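Local coordinates for high affinity transport system protein p37 (PDB 3E79), which serves as part of a high-affinity transport system of Mycoplasma hyorhinis, probably as its lipid-anchored, extracytoplasmic thiamine-binding component, at residues 230-235 with 333-338. Residues are numbered along the deposited sequence; the frame is centred on the assembly and turned at random.
Sequences KIKKAW and EALIVT. With I3C (5-amino-2,4,6-triiodobenzene-1,3-dicarboxylic acid), chain B.
Leu335 sets its CD2 methyl over one face of the Trp235 indole, 4.1 Å from the centroid of the six-membered ring and 22° off the ring normal, a CH-pi contact. The methyl sits toward the rim of the ring, nearest CE3. Both side chains have CG anti to the backbone N (chi1 near 175° in each), which carries them into the space between helix 225-236 and strand 331-337. Ile336 adds its CD1 methyl, which approaches Trp235 CZ2 obliquely at 3.9 Å. Trp235 NE1 bonds to the Gly165 backbone oxygen and His269 stacks on the indole; together they hold the ring in place.

One helical turn back, Lys232 bends at its outer torsions to bring NZ 2.8 Å from Glu333 OE1. In this salt bridge NZ meets OE1 nearly along the C-O axis, the two side chains crossing at about a right angle. The same NZ lies 2.5 Å from carboxylate oxygen O11 of the bound triiodo compound I3C, a hydrogen bond too short to be read closely. On the strand side, I3C N13 donates to Leu335 O (3.1 Å), while I3 lies obliquely near the indole.

Strand 331-337 is an edge strand of a five-stranded mixed sheet, paired antiparallel with strand 217-223; segments 230-235 and 333-337 run nearly parallel, 13° apart. Helix packing beside a mixed sheet, here with I3C wedged between helix and strand and also bonded to Asn236 ND2, is characteristic of the alpha/beta lobes of periplasmic-binding-protein-like folds.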
ATOM      1  N   LYS A 230     -25.807   8.433  14.243  1.00 16.22           N
ATOM      2  CA  LYS A 230     -26.515   8.909  13.070  1.00 18.92           C
ATOM      3  C   LYS A 230     -25.851   8.381  11.797  1.00 21.95           C
ATOM      4  O   LYS A 230     -26.513   8.029  10.824  1.00 21.39           O
ATOM      5  CB  LYS A 230     -26.538  10.438  13.031  1.00 16.89           C
ATOM      6  CG  LYS A 230     -27.584  11.095  13.919  1.00 28.36           C
ATOM      7  CD  LYS A 230     -27.846  12.520  13.474  1.00 41.25           C
ATOM      8  CE  LYS A 230     -27.098  13.531  14.325  1.00 54.58           C
ATOM      9  NZ  LYS A 230     -25.992  12.902  15.097  1.00 75.13           N
ATOM     10  N   ILE A 231     -24.522   8.342  11.822  1.00 18.20           N
ATOM     11  CA  ILE A 231     -23.796   7.816  10.652  1.00 13.43           C
ATOM     12  C   ILE A 231     -24.060   6.337  10.522  1.00 10.58           C
ATOM     13  O   ILE A 231     -24.341   5.804   9.442  1.00 14.25           O
ATOM     14  CB  ILE A 231     -22.293   8.118  10.776  1.00 15.22           C
ATOM     15  CG1 ILE A 231     -21.975   9.616  10.675  1.00 16.37           C
ATOM     16  CG2 ILE A 231     -21.485   7.334   9.752  1.00 12.62           C
ATOM     17  CD1 ILE A 231     -20.571   9.986  11.118  1.00 15.24           C
ATOM     18  N   LYS A 232     -24.013   5.608  11.637  1.00 14.57           N
ATOM     19  CA  LYS A 232     -24.259   4.154  11.493  1.00 18.43           C
ATOM     20  C   LYS A 232     -25.693   3.881  11.086  1.00 21.47           C
ATOM     21  O   LYS A 232     -25.988   2.978  10.299  1.00 18.97           O
ATOM     22  CB  LYS A 232     -23.878   3.444  12.798  1.00 21.15           C
ATOM     23  CG  LYS A 232     -22.386   3.616  13.091  1.00 25.58           C
ATOM     24  CD  LYS A 232     -21.866   2.565  14.040  1.00 25.51           C
ATOM     25  CE  LYS A 232     -21.812   3.052  15.474  1.00 33.68           C
ATOM     26  NZ  LYS A 232     -20.486   2.808  16.101  1.00 35.90           N
ATOM     27  N   LYS A 233     -26.623   4.701  11.603  1.00 22.53           N
ATOM     28  CA  LYS A 233     -27.994   4.591  11.128  1.00 26.02           C
ATOM     29  C   LYS A 233     -28.116   4.830   9.625  1.00 16.98           C
ATOM     30  O   LYS A 233     -28.805   4.093   8.923  1.00 21.88           O
ATOM     31  CB  LYS A 233     -28.936   5.604  11.797  1.00 32.44           C
ATOM     32  CG  LYS A 233     -30.171   5.801  10.919  1.00 55.66           C
ATOM     33  CD  LYS A 233     -30.501   7.251  10.652  1.00 70.01           C
ATOM     34  CE  LYS A 233     -29.605   7.933   9.633  1.00 65.96           C
ATOM     35  NZ  LYS A 233     -29.078   9.228  10.167  1.00 18.62           N
ATOM     36  N   ALA A 234     -27.476   5.885   9.120  1.00 11.91           N
ATOM     37  CA  ALA A 234     -27.595   6.122   7.670  1.00 14.92           C
ATOM     38  C   ALA A 234     -26.997   4.982   6.853  1.00 18.46           C
ATOM     39  O   ALA A 234     -27.477   4.626   5.763  1.00 20.56           O
ATOM     40  CB  ALA A 234     -26.933   7.453   7.365  1.00 14.16           C
ATOM     41  N   TRP A 235     -25.933   4.378   7.373  1.00 16.78           N
ATOM     42  CA  TRP A 235     -25.292   3.207   6.799  1.00 15.72           C
ATOM     43  C   TRP A 235     -26.239   2.017   6.848  1.00 22.54           C
ATOM     44  O   TRP A 235     -26.462   1.303   5.861  1.00 22.07           O
ATOM     45  CB  TRP A 235     -24.007   2.861   7.562  1.00 18.54           C
ATOM     46  CG  TRP A 235     -23.355   1.585   7.106  1.00 20.54           C
ATOM     47  CD1 TRP A 235     -23.517   0.346   7.650  1.00 17.98           C
ATOM     48  CD2 TRP A 235     -22.426   1.420   6.011  1.00 15.41           C
ATOM     49  NE1 TRP A 235     -22.756  -0.578   6.964  1.00 21.35           N
ATOM     50  CE2 TRP A 235     -22.077   0.062   5.954  1.00 21.44           C
ATOM     51  CE3 TRP A 235     -21.867   2.304   5.084  1.00 13.55           C
ATOM     52  CZ2 TRP A 235     -21.188  -0.470   5.003  1.00 16.75           C
ATOM     53  CZ3 TRP A 235     -20.988   1.783   4.148  1.00 16.55           C
ATOM     54  CH2 TRP A 235     -20.659   0.422   4.118  1.00 14.63           C
ATOM     55  N   GLU A 333     -13.290   6.102  14.627  1.00 16.59           N
ATOM     56  CA  GLU A 333     -13.254   4.645  14.687  1.00 19.25           C
ATOM     57  C   GLU A 333     -13.484   4.070  13.290  1.00 13.66           C
ATOM     58  O   GLU A 333     -13.951   4.828  12.435  1.00 16.51           O
ATOM     59  CB  GLU A 333     -14.280   4.107  15.676  1.00 19.96           C
ATOM     60  CG  GLU A 333     -15.725   4.218  15.255  1.00 22.17           C
ATOM     61  CD  GLU A 333     -16.701   4.163  16.419  1.00 29.43           C
ATOM     62  OE1 GLU A 333     -17.905   3.999  16.136  1.00 22.30           O
ATOM     63  OE2 GLU A 333     -16.347   4.291  17.608  1.00 27.92           O
ATOM     64  N   ALA A 334     -13.146   2.789  13.155  1.00 10.67           N
ATOM     65  CA  ALA A 334     -13.306   2.108  11.877  1.00 13.29           C
ATOM     66  C   ALA A 334     -14.751   1.676  11.675  1.00 12.47           C
ATOM     67  O   ALA A 334     -15.386   1.156  12.601  1.00 20.55           O
ATOM     68  CB  ALA A 334     -12.366   0.908  11.769  1.00 14.30           C
ATOM     69  N   LEU A 335     -15.251   1.897  10.460  1.00  9.86           N
ATOM     70  CA  LEU A 335     -16.603   1.453  10.133  1.00 13.61           C
ATOM     71  C   LEU A 335     -16.562   0.104   9.439  1.00 17.03           C
ATOM     72  O   LEU A 335     -17.290  -0.823   9.791  1.00 14.39           O
ATOM     73  CB  LEU A 335     -17.300   2.495   9.266  1.00 12.82           C
ATOM     74  CG  LEU A 335     -18.681   2.115   8.723  1.00 19.57           C
ATOM     75  CD1 LEU A 335     -19.712   2.210   9.834  1.00 15.49           C
ATOM     76  CD2 LEU A 335     -19.050   3.010   7.545  1.00 17.42           C
ATOM     77  N   ILE A 336     -15.702   0.007   8.428  1.00 14.78           N
ATOM     78  CA  ILE A 336     -15.560  -1.227   7.651  1.00 12.98           C
ATOM     79  C   ILE A 336     -14.254  -1.188   6.854  1.00 15.38           C
ATOM     80  O   ILE A 336     -13.740  -0.096   6.596  1.00 14.23           O
ATOM     81  CB  ILE A 336     -16.761  -1.399   6.714  1.00 13.96           C
ATOM     82  CG1 ILE A 336     -16.842  -2.733   5.970  1.00 16.99           C
ATOM     83  CG2 ILE A 336     -16.794  -0.243   5.709  1.00 17.00           C
ATOM     84  CD1 ILE A 336     -18.181  -2.965   5.292  1.00 13.01           C
ATOM     85  N   VAL A 337     -13.695  -2.326   6.479  1.00 14.99           N
ATOM     86  CA  VAL A 337     -12.490  -2.312   5.632  1.00 16.08           C
ATOM     87  C   VAL A 337     -12.916  -2.683   4.224  1.00 14.75           C
ATOM     88  O   VAL A 337     -14.113  -2.833   3.959  1.00 17.22           O
ATOM     89  CB  VAL A 337     -11.389  -3.223   6.172  1.00 14.47           C
ATOM     90  CG1 VAL A 337     -11.003  -2.791   7.594  1.00 13.70           C
ATOM     91  CG2 VAL A 337     -11.804  -4.690   6.188  1.00 11.06           C
ATOM     92  N   THR A 338     -11.999  -2.819   3.273  1.00 16.74           N
ATOM     93  CA  THR A 338     -12.458  -3.111   1.906  1.00 13.88           C
ATOM     94  C   THR A 338     -12.086  -4.534   1.506  1.00 14.32           C
ATOM     95  O   THR A 338     -11.469  -5.266   2.294  1.00 14.02           O
ATOM     96  CB  THR A 338     -11.821  -2.127   0.909  1.00 14.94           C
ATOM     97  OG1 THR A 338     -10.411  -2.424   0.831  1.00 12.18           O
ATOM     98  CG2 THR A 338     -11.932  -0.689   1.391  1.00 11.63           C
TER
HETATM   99  I3  I3C B 500     -22.879  -2.135  10.918  1.00 39.17           I
HETATM  100  I2  I3C B 500     -17.851  -0.319  13.595  1.00 26.70           I
HETATM  101  I1  I3C B 500     -22.732  -1.380  16.911  1.00 45.15           I
HETATM  102  O8  I3C B 500     -24.382  -3.125  13.814  1.00 42.18           O
HETATM  103  O9  I3C B 500     -24.724  -0.908  13.886  1.00 31.93           O
HETATM  104  C10 I3C B 500     -19.639  -0.644  16.229  1.00 27.16           C
HETATM  105  N13 I3C B 500     -19.908  -1.195  11.325  1.00 22.36           N
HETATM  106  C1  I3C B 500     -22.493  -1.662  13.881  1.00 30.49           C
HETATM  107  C6  I3C B 500     -21.827  -1.661  12.654  1.00 23.61           C
HETATM  108  C5  I3C B 500     -20.490  -1.297  12.533  1.00 28.30           C
HETATM  109  C4  I3C B 500     -19.799  -1.025  13.722  1.00 22.71           C
HETATM  110  C3  I3C B 500     -20.444  -0.985  14.966  1.00 26.08           C
HETATM  111  C2  I3C B 500     -21.796  -1.344  15.047  1.00 21.52           C
HETATM  112  C7  I3C B 500     -24.015  -1.942  13.865  1.00 33.98           C
HETATM  113  O11 I3C B 500     -19.690   0.513  16.685  1.00 32.95           O
HETATM  114  O12 I3C B 500     -18.981  -1.580  16.722  1.00 26.81           O